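Local coordinates for putative vitamin-B12 independent methionine synthase family protein (Listeria monocytogenes, PDB 1YPX) that is thought to act as a zinc-dependent, cobalamin-independent methyltransferase on a TIM-barrel-like fold, probably making methionine from homocysteine and a methylated folate, at residues 136-141 and 167-172; 76-81 and 113-118; 175-180 and 227-232; 183-188 and 268-273. All blocks are in the same frame, centred on the assembly; numbering follows the deposited sequence.

From the N terminus, contact 2 is the first to close, joining 76-81 to 113-118 round an excursion through short strands 82-84, 103-106 and 108-110. Contact 1 follows in series and closes the shorter loop between 136-141 and 167-172, setting helix 158-178 on strand 132-138. Contact 3 opens at the end of that helix, and contact 4 opens on strand 183-188 before 227-232 closes contact 3; 268-273 then closes contact 4, so these two cross. None nests inside another. I137 links several contacts, packing on F116, F176 and L186, while contact 4 reaches across the middle of the parallel barrel strands.

Contact 1: 136-141 and 167-172; sequences TIPSPA and TAYQKA
Y169 reaches out from helix 158-178 to the end of strand 132-138, where its ring is gripped by I137, P138 and P140. The hydroxyl is the polar tip of this probe: OH donates to the carbonyl O of P138 at 2.6 Å. The donor stands well above the carbonyl plane, 49° out of it, while P138 O lies at the edge of the tyrosine ring, near the ring's own plane. P140 supplies the flat support. Its CB sits over one face, 3.5 Å from the ring centroid, and makes a CH-pi contact displaced toward the CE2 side. CD of the same proline reaches the CE1 side, so the pyrrolidine spans the ring obliquely. I137 comes alongside, its chain running opposite to that of the tyrosine, and CD1 ends 3.6 Å from Y169 CE1. With chi1 at 65°, I137 CG1 is wedged between the backbone N and carbonyl carbon, and the fully extended second torsion then projects CD1 toward the helix. S139 turns its CB away from Y169, and its OG is held by D188 on the next strand. L76 and A224 also pack on the tyrosine, while I221 of helix 213-224 covers P140, so the hydroxyl enters a buried apolar setting in which P138 O satisfies it. Helix 158-178 connects the neighbouring parallel strands 132-138 and 183-188, and the tyrosine pins it to the first of them: the helix-on-strand packing of a beta-alpha-beta crossover in a TIM barrel.

Contact 2: 76-81 and 113-118; sequences LENLDG and THPFIE
N78 lies over one face of the H114 imidazole, and that imidazole in turn forms a side-chain cap at the turn leading into helix 116-127. The asparagine CB stands over the NE2-CD2 side of the ring, 3.3 Å from H114 CD2, so the ring is met off-centre. Beyond CB the amide bends on to the pyrrolidine of P115, with N78 CG 3.6 Å from P115 CD; the two groups pass obliquely. L79 adds a lighter apolar touch: its CB leaves away from 113-118, but the branch curls back and CD2 comes 4.3 Å from H114 CD2.

The next shell fixes these pieces. A type I beta turn from L76 to L79, closed by L79 N to L76 O at 2.8 Å, presents N78 toward the histidine. The L79 side chain also packs on F111, a residue shared with I117. The histidine ring is held at both nitrogens. NE2 bonds to the carbonyl O of F75, the residue just before the turn, so the imidazole ties the helix entry to the end of helix 73-76. F75 also brings its ring against H114, and meets F116 edge-to-face; W71 stacks on F116. With NE2 paired to a carbonyl and ND1 accepting, a neutral ring protonated at NE2 is the likely form. H114 CG lies anti to its own N (chi1 -156°), which together with the ring rotation brings ND1 to the amide of F116. There F116 N donates to H114 ND1 at 3.1 Å, nearly straight at 164° and only 2° out of the imidazole plane.

Contact 3: 175-180 and 227-232; sequences AFYDAG and HKPADM
Y177 meets three residues of 227-232: P229 comes over one face, D231 and M232 at the edge, near CE1 and the hydroxyl and near CD1 respectively. P229 leans its CB-CG edge over the ring: CG is 3.8 Å from the Y177 ring centroid, 20° off the normal, in a CH-pi contact, and CB reaches Y177 CE1. D231 has its carboxylate plane turned 62° from the ring, and its OD1 and OD2 both lie 3.0 Å from Y177 OH. The selenomethionine M232 places CB 4.0 Å from Y177 CD1.

Y177 belongs to the last turn of helix 158-178, which ends in a Schellman motif at G180 before the chain enters barrel strand 183-188; 227-232 is the equivalent approach to the next strand, 233-238, bent by a type I turn from P229 to M232. With CG anti to the backbone N, chi1 -179°, the tyrosine stretches away from its helix to meet the loop before strand 233-238. R182 has a share in both partners, as a cation-pi neighbour of the Y177 ring and in a salt bridge to D231 OD1.

Contact 4: 183-188 and 268-273; sequences YLQLDD and GFFLEY. With PO4 (phosphate ion), chain B.
F270 meets Q185 and Y183 although their strands, 268-272 and 183-188, are not neighbours in the parallel TIM-barrel sheet: 233-238 runs between them, and the side chains meet across the interior. Q185 OE1 stands 3.1 Å from F270 CD1, a close, oblique approach with the amide and ring planes 62° apart. Q185 has its CG anti to the backbone N and an extended chain beyond, which carries the amide inward to the phenyl ring. OE1 is not left to the ring alone, for T235 and K134 both hydrogen-bond to it.

Y183 and F270 point at each other from opposite directions. Y183 OH reaches the edge of the ring near its plane, 3.3 Å from F270 CZ, while D10 and K134 hold the hydroxyl. K134 thus hydrogen-bonds to both polar ends that meet the ring near CE1.

Q185 also packs on H237. H237, C239 and C334 appear to turn their donor atoms to a common point, consistent with an unoccupied zinc site of the kind expected for this family; F270 O bonds to H237 ND1. At the far end of 268-273 a phosphate, probably from the crystallisation liquor, lies at the edge of the Y273 ring and also bonds to K285. Y273 OH donates to its O3 at 2.6 Å.

Contact 1: 136-141 and 167-172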
loop_
_atom_site.group_PDB
_atom_site.type_symbol
_atom_site.label_atom_id
_atom_site.label_comp_id
_atom_site.label_asym_id
_atom_site.label_seq_id
_atom_site.Cartn_x
_atom_site.Cartn_y
_atom_site.Cartn_z
ATOM N N THR A 136 -4.629 2.884 2.056
ATOM C CA THR A 136 -3.753 2.559 0.934
ATOM C C THR A 136 -4.251 3.223 -0.350
ATOM O O THR A 136 -5.445 3.201 -0.646
ATOM C CB THR A 136 -3.707 1.005 0.657
ATOM O OG1 THR A 136 -4.973 0.566 0.129
ATOM C CG2 THR A 136 -3.424 0.224 1.937
ATOM N N ILE A 137 -3.340 3.822 -1.102
ATOM C CA ILE A 137 -3.697 4.425 -2.375
ATOM C C ILE A 137 -2.553 4.053 -3.293
ATOM O O ILE A 137 -1.487 3.657 -2.821
ATOM C CB ILE A 137 -3.810 5.990 -2.316
ATOM C CG1 ILE A 137 -2.441 6.608 -2.020
ATOM C CG2 ILE A 137 -4.809 6.412 -1.235
ATOM C CD1 ILE A 137 -2.475 8.117 -1.945
ATOM N N PRO A 138 -2.769 4.119 -4.615
ATOM C CA PRO A 138 -1.666 3.777 -5.514
ATOM C C PRO A 138 -0.626 4.866 -5.455
ATOM O O PRO A 138 -0.913 6.005 -5.071
ATOM C CB PRO A 138 -2.329 3.712 -6.890
ATOM C CG PRO A 138 -3.530 4.599 -6.742
ATOM C CD PRO A 138 -4.030 4.228 -5.365
ATOM N N SER A 139 0.582 4.493 -5.835
ATOM C CA SER A 139 1.717 5.388 -5.880
ATOM C C SER A 139 1.520 6.382 -7.018
ATOM O O SER A 139 0.950 6.050 -8.048
ATOM C CB SER A 139 2.978 4.562 -6.129
ATOM O OG SER A 139 4.119 5.384 -6.264
ATOM N N PRO A 140 1.987 7.621 -6.854
ATOM C CA PRO A 140 1.783 8.548 -7.970
ATOM C C PRO A 140 2.416 8.049 -9.279
ATOM O O PRO A 140 1.918 8.342 -10.359
ATOM C CB PRO A 140 2.407 9.849 -7.455
ATOM C CG PRO A 140 3.484 9.377 -6.554
ATOM C CD PRO A 140 2.829 8.226 -5.809
ATOM N N ALA A 141 3.494 7.276 -9.173
ATOM C CA ALA A 141 4.177 6.750 -10.347
ATOM C C ALA A 141 3.317 5.714 -11.053
ATOM O O ALA A 141 3.644 5.268 -12.153
ATOM C CB ALA A 141 5.516 6.131 -9.950
ATOM N N THR A 167 1.801 17.717 -6.840
ATOM C CA THR A 167 1.007 18.650 -6.048
ATOM C C THR A 167 -0.343 18.004 -5.817
ATOM O O THR A 167 -0.930 18.129 -4.743
ATOM C CB THR A 167 0.767 20.010 -6.774
ATOM O OG1 THR A 167 1.997 20.731 -6.865
ATOM C CG2 THR A 167 -0.238 20.869 -6.008
ATOM N N ALA A 168 -0.850 17.310 -6.827
ATOM C CA ALA A 168 -2.132 16.634 -6.665
ATOM C C ALA A 168 -1.983 15.684 -5.477
ATOM O O ALA A 168 -2.922 15.506 -4.695
ATOM C CB ALA A 168 -2.499 15.852 -7.924
ATOM N N TYR A 169 -0.797 15.087 -5.342
ATOM C CA TYR A 169 -0.547 14.180 -4.233
ATOM C C TYR A 169 -0.260 14.904 -2.914
ATOM O O TYR A 169 -0.688 14.440 -1.854
ATOM C CB TYR A 169 0.579 13.186 -4.575
ATOM C CG TYR A 169 0.069 11.845 -5.090
ATOM C CD1 TYR A 169 -0.040 10.743 -4.238
ATOM C CD2 TYR A 169 -0.337 11.689 -6.420
ATOM C CE1 TYR A 169 -0.536 9.518 -4.695
ATOM C CE2 TYR A 169 -0.843 10.460 -6.893
ATOM C CZ TYR A 169 -0.936 9.384 -6.020
ATOM O OH TYR A 169 -1.430 8.178 -6.466
ATOM N N GLN A 170 0.453 16.027 -2.955
ATOM C CA GLN A 170 0.715 16.758 -1.714
ATOM C C GLN A 170 -0.651 17.112 -1.144
ATOM O O GLN A 170 -0.935 16.862 0.034
ATOM C CB GLN A 170 1.533 18.026 -1.976
ATOM C CG GLN A 170 2.985 17.762 -2.363
ATOM C CD GLN A 170 3.600 18.927 -3.134
ATOM O OE1 GLN A 170 4.773 18.889 -3.535
ATOM N NE2 GLN A 170 2.802 19.970 -3.356
ATOM N N LYS A 171 -1.517 17.651 -1.996
ATOM C CA LYS A 171 -2.860 18.013 -1.563
ATOM C C LYS A 171 -3.650 16.779 -1.125
ATOM O O LYS A 171 -4.422 16.848 -0.168
ATOM C CB LYS A 171 -3.604 18.763 -2.685
ATOM C CG LYS A 171 -2.864 20.016 -3.207
ATOM C CD LYS A 171 -3.813 21.074 -3.793
ATOM C CE LYS A 171 -4.106 20.887 -5.291
ATOM N NZ LYS A 171 -3.153 21.641 -6.215
ATOM N N ALA A 172 -3.461 15.650 -1.810
ATOM C CA ALA A 172 -4.170 14.412 -1.463
ATOM C C ALA A 172 -3.802 13.967 -0.054
ATOM O O ALA A 172 -4.665 13.716 0.787
ATOM C CB ALA A 172 -3.820 13.305 -2.454
#

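Contact 2: 76-81 and 113-118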
loop_
_atom_site.group_PDB
_atom_site.type_symbol
_atom_site.label_atom_id
_atom_site.label_comp_id
_atom_site.label_asym_id
_atom_site.label_seq_id
_atom_site.Cartn_x
_atom_site.Cartn_y
_atom_site.Cartn_z
ATOM N N LEU A 76 -7.443 7.150 -8.753
ATOM C CA LEU A 76 -6.924 7.967 -9.848
ATOM C C LEU A 76 -8.006 8.638 -10.701
ATOM O O LEU A 76 -7.953 9.854 -10.946
ATOM C CB LEU A 76 -6.011 7.122 -10.737
ATOM C CG LEU A 76 -4.721 6.649 -10.060
ATOM C CD1 LEU A 76 -4.085 5.553 -10.899
ATOM C CD2 LEU A 76 -3.765 7.834 -9.873
ATOM N N GLU A 77 -8.981 7.851 -11.149
ATOM C CA GLU A 77 -10.060 8.388 -11.967
ATOM C C GLU A 77 -10.829 9.477 -11.218
ATOM O O GLU A 77 -11.658 10.170 -11.805
ATOM C CB GLU A 77 -11.032 7.283 -12.388
ATOM C CG GLU A 77 -11.950 6.812 -11.276
ATOM C CD GLU A 77 -13.147 6.036 -11.799
ATOM O OE1 GLU A 77 -13.894 6.597 -12.639
ATOM O OE2 GLU A 77 -13.348 4.875 -11.365
ATOM N N ASN A 78 -10.561 9.620 -9.923
ATOM C CA ASN A 78 -11.224 10.636 -9.120
ATOM C C ASN A 78 -10.332 11.843 -8.916
ATOM O O ASN A 78 -10.542 12.641 -8.018
ATOM C CB ASN A 78 -11.648 10.079 -7.765
ATOM C CG ASN A 78 -12.994 9.409 -7.817
ATOM O OD1 ASN A 78 -13.090 8.198 -7.694
ATOM N ND2 ASN A 78 -14.043 10.198 -8.010
ATOM N N LEU A 79 -9.316 11.958 -9.747
ATOM C CA LEU A 79 -8.427 13.095 -9.686
ATOM C C LEU A 79 -8.824 13.938 -10.899
ATOM O O LEU A 79 -9.084 13.395 -11.978
ATOM C CB LEU A 79 -6.971 12.638 -9.806
ATOM C CG LEU A 79 -6.374 11.890 -8.614
ATOM C CD1 LEU A 79 -5.019 11.302 -9.006
ATOM C CD2 LEU A 79 -6.215 12.850 -7.409
ATOM N N ASP A 80 -8.889 15.253 -10.715
ATOM C CA ASP A 80 -9.242 16.162 -11.803
ATOM C C ASP A 80 -8.231 15.948 -12.936
ATOM O O ASP A 80 -7.047 15.735 -12.685
ATOM C CB ASP A 80 -9.215 17.622 -11.300
ATOM C CG ASP A 80 -9.464 18.659 -12.422
ATOM O OD1 ASP A 80 -8.606 18.786 -13.336
ATOM O OD2 ASP A 80 -10.511 19.363 -12.386
ATOM N N GLY A 81 -8.714 15.976 -14.179
ATOM C CA GLY A 81 -7.848 15.793 -15.329
ATOM C C GLY A 81 -7.644 14.342 -15.719
ATOM O O GLY A 81 -6.941 14.051 -16.691
ATOM N N THR A 113 -11.914 17.296 -4.280
ATOM C CA THR A 113 -12.814 16.535 -3.442
ATOM C C THR A 113 -12.796 15.098 -3.921
ATOM O O THR A 113 -13.348 14.780 -4.975
ATOM C CB THR A 113 -14.235 17.078 -3.545
ATOM O OG1 THR A 113 -14.592 17.206 -4.929
ATOM C CG2 THR A 113 -14.332 18.432 -2.859
ATOM N N HIS A 114 -12.150 14.234 -3.150
ATOM C CA HIS A 114 -12.059 12.822 -3.497
ATOM C C HIS A 114 -12.974 12.015 -2.573
ATOM O O HIS A 114 -13.183 12.385 -1.421
ATOM C CB HIS A 114 -10.603 12.354 -3.364
ATOM C CG HIS A 114 -10.270 11.156 -4.199
ATOM N ND1 HIS A 114 -10.652 9.876 -3.859
ATOM C CD2 HIS A 114 -9.576 11.044 -5.357
ATOM C CE1 HIS A 114 -10.206 9.029 -4.770
ATOM N NE2 HIS A 114 -9.552 9.711 -5.688
ATOM N N PRO A 115 -13.564 10.922 -3.085
ATOM C CA PRO A 115 -14.460 10.056 -2.305
ATOM C C PRO A 115 -13.721 9.272 -1.218
ATOM O O PRO A 115 -14.329 8.816 -0.246
ATOM C CB PRO A 115 -15.047 9.125 -3.361
ATOM C CG PRO A 115 -14.987 9.936 -4.590
ATOM C CD PRO A 115 -13.647 10.584 -4.512
ATOM N N PHE A 116 -12.413 9.109 -1.391
ATOM C CA PHE A 116 -11.599 8.383 -0.430
ATOM C C PHE A 116 -11.512 9.078 0.918
ATOM O O PHE A 116 -11.144 8.455 1.904
ATOM C CB PHE A 116 -10.190 8.164 -0.997
ATOM C CG PHE A 116 -10.084 6.994 -1.932
ATOM C CD1 PHE A 116 -11.140 6.664 -2.772
ATOM C CD2 PHE A 116 -8.910 6.243 -1.991
ATOM C CE1 PHE A 116 -11.039 5.597 -3.668
ATOM C CE2 PHE A 116 -8.784 5.168 -2.882
ATOM C CZ PHE A 116 -9.849 4.846 -3.719
ATOM N N ILE A 117 -11.863 10.358 0.967
ATOM C CA ILE A 117 -11.809 11.117 2.222
ATOM C C ILE A 117 -12.862 10.679 3.239
ATOM O O ILE A 117 -12.558 10.540 4.430
ATOM C CB ILE A 117 -11.971 12.614 1.972
ATOM C CG1 ILE A 117 -10.924 13.078 0.951
ATOM C CG2 ILE A 117 -11.773 13.379 3.272
ATOM C CD1 ILE A 117 -9.495 12.958 1.454
ATOM N N GLU A 118 -14.094 10.455 2.766
ATOM C CA GLU A 118 -15.193 10.013 3.634
ATOM C C GLU A 118 -14.990 8.533 3.928
ATOM O O GLU A 118 -15.352 8.059 5.008
ATOM C CB GLU A 118 -16.564 10.172 2.949
ATOM C CG GLU A 118 -17.683 10.941 3.705
ATOM C CD GLU A 118 -17.851 10.601 5.204
ATOM O OE1 GLU A 118 -18.296 9.488 5.563
ATOM O OE2 GLU A 118 -17.545 11.490 6.025
#

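Contact 3: 175-180 and 227-232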
loop_
_atom_site.group_PDB
_atom_site.type_symbol
_atom_site.label_atom_id
_atom_site.label_comp_id
_atom_site.label_asym_id
_atom_site.label_seq_id
_atom_site.Cartn_x
_atom_site.Cartn_y
_atom_site.Cartn_z
ATOM N N ALA A 175 -5.171 16.162 2.598
ATOM C CA ALA A 175 -6.592 15.917 2.826
ATOM C C ALA A 175 -6.804 14.687 3.701
ATOM O O ALA A 175 -7.722 14.673 4.521
ATOM C CB ALA A 175 -7.324 15.755 1.499
ATOM N N PHE A 176 -5.963 13.659 3.523
ATOM C CA PHE A 176 -6.042 12.425 4.328
ATOM C C PHE A 176 -5.587 12.724 5.747
ATOM O O PHE A 176 -6.200 12.280 6.722
ATOM C CB PHE A 176 -5.146 11.312 3.758
ATOM C CG PHE A 176 -5.839 10.424 2.767
ATOM C CD1 PHE A 176 -6.878 9.595 3.156
ATOM C CD2 PHE A 176 -5.469 10.428 1.436
ATOM C CE1 PHE A 176 -7.529 8.782 2.231
ATOM C CE2 PHE A 176 -6.118 9.621 0.511
ATOM C CZ PHE A 176 -7.147 8.803 0.909
ATOM N N TYR A 177 -4.496 13.473 5.860
ATOM C CA TYR A 177 -3.992 13.818 7.176
ATOM C C TYR A 177 -5.090 14.546 7.931
ATOM O O TYR A 177 -5.489 14.125 9.010
ATOM C CB TYR A 177 -2.764 14.713 7.073
ATOM C CG TYR A 177 -2.199 15.058 8.420
ATOM C CD1 TYR A 177 -1.318 14.204 9.072
ATOM C CD2 TYR A 177 -2.566 16.235 9.059
ATOM C CE1 TYR A 177 -0.812 14.521 10.335
ATOM C CE2 TYR A 177 -2.069 16.558 10.313
ATOM C CZ TYR A 177 -1.194 15.704 10.945
ATOM O OH TYR A 177 -0.713 16.050 12.191
ATOM N N ASP A 178 -5.589 15.627 7.343
ATOM C CA ASP A 178 -6.644 16.421 7.969
ATOM C C ASP A 178 -7.805 15.545 8.412
ATOM O O ASP A 178 -8.415 15.793 9.458
ATOM C CB ASP A 178 -7.158 17.483 6.996
ATOM C CG ASP A 178 -6.050 18.353 6.438
ATOM O OD1 ASP A 178 -6.323 19.133 5.500
ATOM O OD2 ASP A 178 -4.904 18.265 6.932
ATOM N N ALA A 179 -8.120 14.531 7.609
ATOM C CA ALA A 179 -9.213 13.613 7.914
ATOM C C ALA A 179 -8.853 12.757 9.115
ATOM O O ALA A 179 -9.698 12.043 9.666
ATOM C CB ALA A 179 -9.507 12.732 6.710
ATOM N N GLY A 180 -7.584 12.836 9.512
ATOM C CA GLY A 180 -7.105 12.079 10.656
ATOM C C GLY A 180 -6.259 10.845 10.360
ATOM O O GLY A 180 -6.119 9.982 11.217
ATOM N N HIS A 227 5.779 17.359 1.564
ATOM C CA HIS A 227 5.141 18.004 2.711
ATOM C C HIS A 227 4.437 16.997 3.620
ATOM O O HIS A 227 3.260 17.160 3.951
ATOM C CB HIS A 227 4.135 19.052 2.224
ATOM C CG HIS A 227 4.742 20.140 1.390
ATOM N ND1 HIS A 227 4.156 20.598 0.228
ATOM C CD2 HIS A 227 5.861 20.886 1.565
ATOM C CE1 HIS A 227 4.886 21.579 -0.275
ATOM N NE2 HIS A 227 5.927 21.773 0.516
ATOM N N LYS A 228 5.166 15.964 4.029
ATOM C CA LYS A 228 4.626 14.920 4.898
ATOM C C LYS A 228 4.784 15.304 6.363
ATOM O O LYS A 228 5.902 15.490 6.848
ATOM C CB LYS A 228 5.351 13.588 4.637
ATOM C CG LYS A 228 4.716 12.348 5.287
ATOM C CD LYS A 228 5.401 11.894 6.588
ATOM C CE LYS A 228 6.801 11.317 6.337
ATOM N NZ LYS A 228 7.383 10.710 7.569
ATOM N N PRO A 229 3.662 15.432 7.084
ATOM C CA PRO A 229 3.666 15.788 8.502
ATOM C C PRO A 229 4.579 14.861 9.301
ATOM O O PRO A 229 4.789 13.698 8.940
ATOM C CB PRO A 229 2.203 15.618 8.907
ATOM C CG PRO A 229 1.478 15.967 7.671
ATOM C CD PRO A 229 2.282 15.285 6.589
ATOM N N ALA A 230 5.099 15.380 10.405
ATOM C CA ALA A 230 5.998 14.632 11.270
ATOM C C ALA A 230 5.389 13.370 11.902
ATOM O O ALA A 230 6.067 12.348 12.015
ATOM C CB ALA A 230 6.520 15.556 12.358
ATOM N N ASP A 231 4.125 13.438 12.313
ATOM C CA ASP A 231 3.459 12.293 12.955
ATOM C C ASP A 231 2.751 11.338 12.000
ATOM O O ASP A 231 2.062 10.415 12.437
ATOM C CB ASP A 231 2.429 12.773 13.976
ATOM C CG ASP A 231 1.353 13.633 13.347
ATOM O OD1 ASP A 231 0.269 13.803 13.955
ATOM O OD2 ASP A 231 1.599 14.150 12.237
HETATM N N MSE A 232 2.889 11.567 10.701
HETATM C CA MSE A 232 2.251 10.685 9.745
HETATM C C MSE A 232 3.286 9.726 9.168
HETATM O O MSE A 232 4.410 10.121 8.852
HETATM C CB MSE A 232 1.587 11.488 8.626
HETATM C CG MSE A 232 0.846 10.612 7.619
HETATM SE SE MSE A 232 0.100 11.596 6.109
HETATM C CE MSE A 232 1.754 12.290 5.437
#

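Contact 4: 183-188 and 268-273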
loop_
_atom_site.group_PDB
_atom_site.type_symbol
_atom_site.label_atom_id
_atom_site.label_comp_id
_atom_site.label_asym_id
_atom_site.label_seq_id
_atom_site.Cartn_x
_atom_site.Cartn_y
_atom_site.Cartn_z
ATOM N N TYR A 183 -1.286 6.950 9.000
ATOM C CA TYR A 183 -0.639 5.784 8.410
ATOM C C TYR A 183 -1.186 5.581 6.983
ATOM O O TYR A 183 -2.268 5.005 6.787
ATOM C CB TYR A 183 -0.906 4.558 9.300
ATOM C CG TYR A 183 -0.093 3.316 8.995
ATOM C CD1 TYR A 183 -0.234 2.165 9.764
ATOM C CD2 TYR A 183 0.745 3.257 7.893
ATOM C CE1 TYR A 183 0.429 0.980 9.430
ATOM C CE2 TYR A 183 1.411 2.083 7.548
ATOM C CZ TYR A 183 1.245 0.945 8.315
ATOM O OH TYR A 183 1.855 -0.234 7.947
ATOM N N LEU A 184 -0.423 6.083 6.008
ATOM C CA LEU A 184 -0.758 6.000 4.586
ATOM C C LEU A 184 0.250 5.130 3.828
ATOM O O LEU A 184 1.459 5.246 4.021
ATOM C CB LEU A 184 -0.767 7.399 3.947
ATOM C CG LEU A 184 -1.468 7.487 2.575
ATOM C CD1 LEU A 184 -2.975 7.342 2.789
ATOM C CD2 LEU A 184 -1.164 8.819 1.883
ATOM N N GLN A 185 -0.255 4.280 2.944
ATOM C CA GLN A 185 0.589 3.388 2.176
ATOM C C GLN A 185 0.418 3.527 0.659
ATOM O O GLN A 185 -0.704 3.530 0.131
ATOM C CB GLN A 185 0.322 1.947 2.604
ATOM C CG GLN A 185 0.924 0.916 1.671
ATOM C CD GLN A 185 1.195 -0.394 2.365
ATOM O OE1 GLN A 185 1.907 -0.432 3.368
ATOM N NE2 GLN A 185 0.630 -1.476 1.839
ATOM N N LEU A 186 1.548 3.639 -0.032
ATOM C CA LEU A 186 1.576 3.769 -1.486
ATOM C C LEU A 186 1.828 2.400 -2.115
ATOM O O LEU A 186 2.876 1.795 -1.901
ATOM C CB LEU A 186 2.684 4.744 -1.895
ATOM C CG LEU A 186 2.372 6.254 -2.040
ATOM C CD1 LEU A 186 1.200 6.679 -1.157
ATOM C CD2 LEU A 186 3.616 7.059 -1.693
ATOM N N ASP A 187 0.856 1.909 -2.876
ATOM C CA ASP A 187 1.005 0.626 -3.538
ATOM C C ASP A 187 1.616 0.877 -4.906
ATOM O O ASP A 187 1.000 1.472 -5.781
ATOM C CB ASP A 187 -0.348 -0.084 -3.636
ATOM C CG ASP A 187 -0.733 -0.765 -2.329
ATOM O OD1 ASP A 187 -0.251 -0.325 -1.257
ATOM O OD2 ASP A 187 -1.521 -1.740 -2.357
ATOM N N ASP A 188 2.856 0.449 -5.071
ATOM C CA ASP A 188 3.522 0.679 -6.323
ATOM C C ASP A 188 4.006 -0.603 -6.950
ATOM O O ASP A 188 4.990 -1.183 -6.503
ATOM C CB ASP A 188 4.689 1.627 -6.112
ATOM C CG ASP A 188 5.084 2.310 -7.378
ATOM O OD1 ASP A 188 5.696 3.394 -7.320
ATOM O OD2 ASP A 188 4.771 1.754 -8.441
ATOM N N GLY A 268 8.682 3.236 5.734
ATOM C CA GLY A 268 8.829 1.803 5.741
ATOM C C GLY A 268 8.506 1.276 4.370
ATOM O O GLY A 268 7.881 1.976 3.572
ATOM N N PHE A 269 8.917 0.040 4.101
ATOM C CA PHE A 269 8.689 -0.624 2.807
ATOM C C PHE A 269 8.132 -2.044 2.982
ATOM O O PHE A 269 8.698 -2.846 3.718
ATOM C CB PHE A 269 10.012 -0.735 2.035
ATOM C CG PHE A 269 10.357 0.470 1.206
ATOM C CD1 PHE A 269 9.672 0.738 0.022
ATOM C CD2 PHE A 269 11.410 1.301 1.573
ATOM C CE1 PHE A 269 10.039 1.820 -0.795
ATOM C CE2 PHE A 269 11.789 2.386 0.767
ATOM C CZ PHE A 269 11.101 2.645 -0.422
ATOM N N PHE A 270 7.035 -2.356 2.305
ATOM C CA PHE A 270 6.473 -3.702 2.368
ATOM C C PHE A 270 6.966 -4.478 1.148
ATOM O O PHE A 270 6.425 -4.352 0.036
ATOM C CB PHE A 270 4.946 -3.675 2.393
ATOM C CG PHE A 270 4.375 -3.307 3.738
ATOM C CD1 PHE A 270 4.458 -1.994 4.211
ATOM C CD2 PHE A 270 3.738 -4.272 4.525
ATOM C CE1 PHE A 270 3.907 -1.646 5.448
ATOM C CE2 PHE A 270 3.181 -3.945 5.760
ATOM C CZ PHE A 270 3.261 -2.627 6.226
ATOM N N LEU A 271 8.020 -5.263 1.388
ATOM C CA LEU A 271 8.705 -6.091 0.392
ATOM C C LEU A 271 8.272 -7.540 0.494
ATOM O O LEU A 271 8.338 -8.118 1.575
ATOM C CB LEU A 271 10.209 -6.036 0.640
ATOM C CG LEU A 271 10.820 -4.646 0.665
ATOM C CD1 LEU A 271 12.214 -4.673 1.308
ATOM C CD2 LEU A 271 10.886 -4.156 -0.765
ATOM N N GLU A 272 7.860 -8.145 -0.618
ATOM C CA GLU A 272 7.434 -9.550 -0.568
ATOM C C GLU A 272 8.479 -10.560 -1.072
ATOM O O GLU A 272 9.169 -10.316 -2.059
ATOM C CB GLU A 272 6.111 -9.740 -1.323
ATOM C CG GLU A 272 6.130 -9.440 -2.806
ATOM C CD GLU A 272 4.907 -10.015 -3.493
ATOM O OE1 GLU A 272 4.723 -11.247 -3.421
ATOM O OE2 GLU A 272 4.127 -9.252 -4.096
ATOM N N TYR A 273 8.583 -11.696 -0.386
ATOM C CA TYR A 273 9.556 -12.727 -0.746
ATOM C C TYR A 273 8.913 -14.127 -0.856
ATOM O O TYR A 273 7.842 -14.379 -0.293
ATOM C CB TYR A 273 10.676 -12.762 0.306
ATOM C CG TYR A 273 11.413 -11.444 0.536
ATOM C CD1 TYR A 273 12.464 -11.040 -0.299
ATOM C CD2 TYR A 273 11.082 -10.621 1.616
ATOM C CE1 TYR A 273 13.172 -9.848 -0.059
ATOM C CE2 TYR A 273 11.773 -9.435 1.865
ATOM C CZ TYR A 273 12.816 -9.051 1.030
ATOM O OH TYR A 273 13.496 -7.877 1.293
HETATM P P PO4 B . 16.167 -7.728 -0.780
HETATM O O1 PO4 B . 16.343 -8.625 0.312
HETATM O O2 PO4 B . 15.816 -8.418 -2.011
HETATM O O3 PO4 B . 15.041 -6.666 -0.374
HETATM O O4 PO4 B . 17.303 -6.770 -1.052
#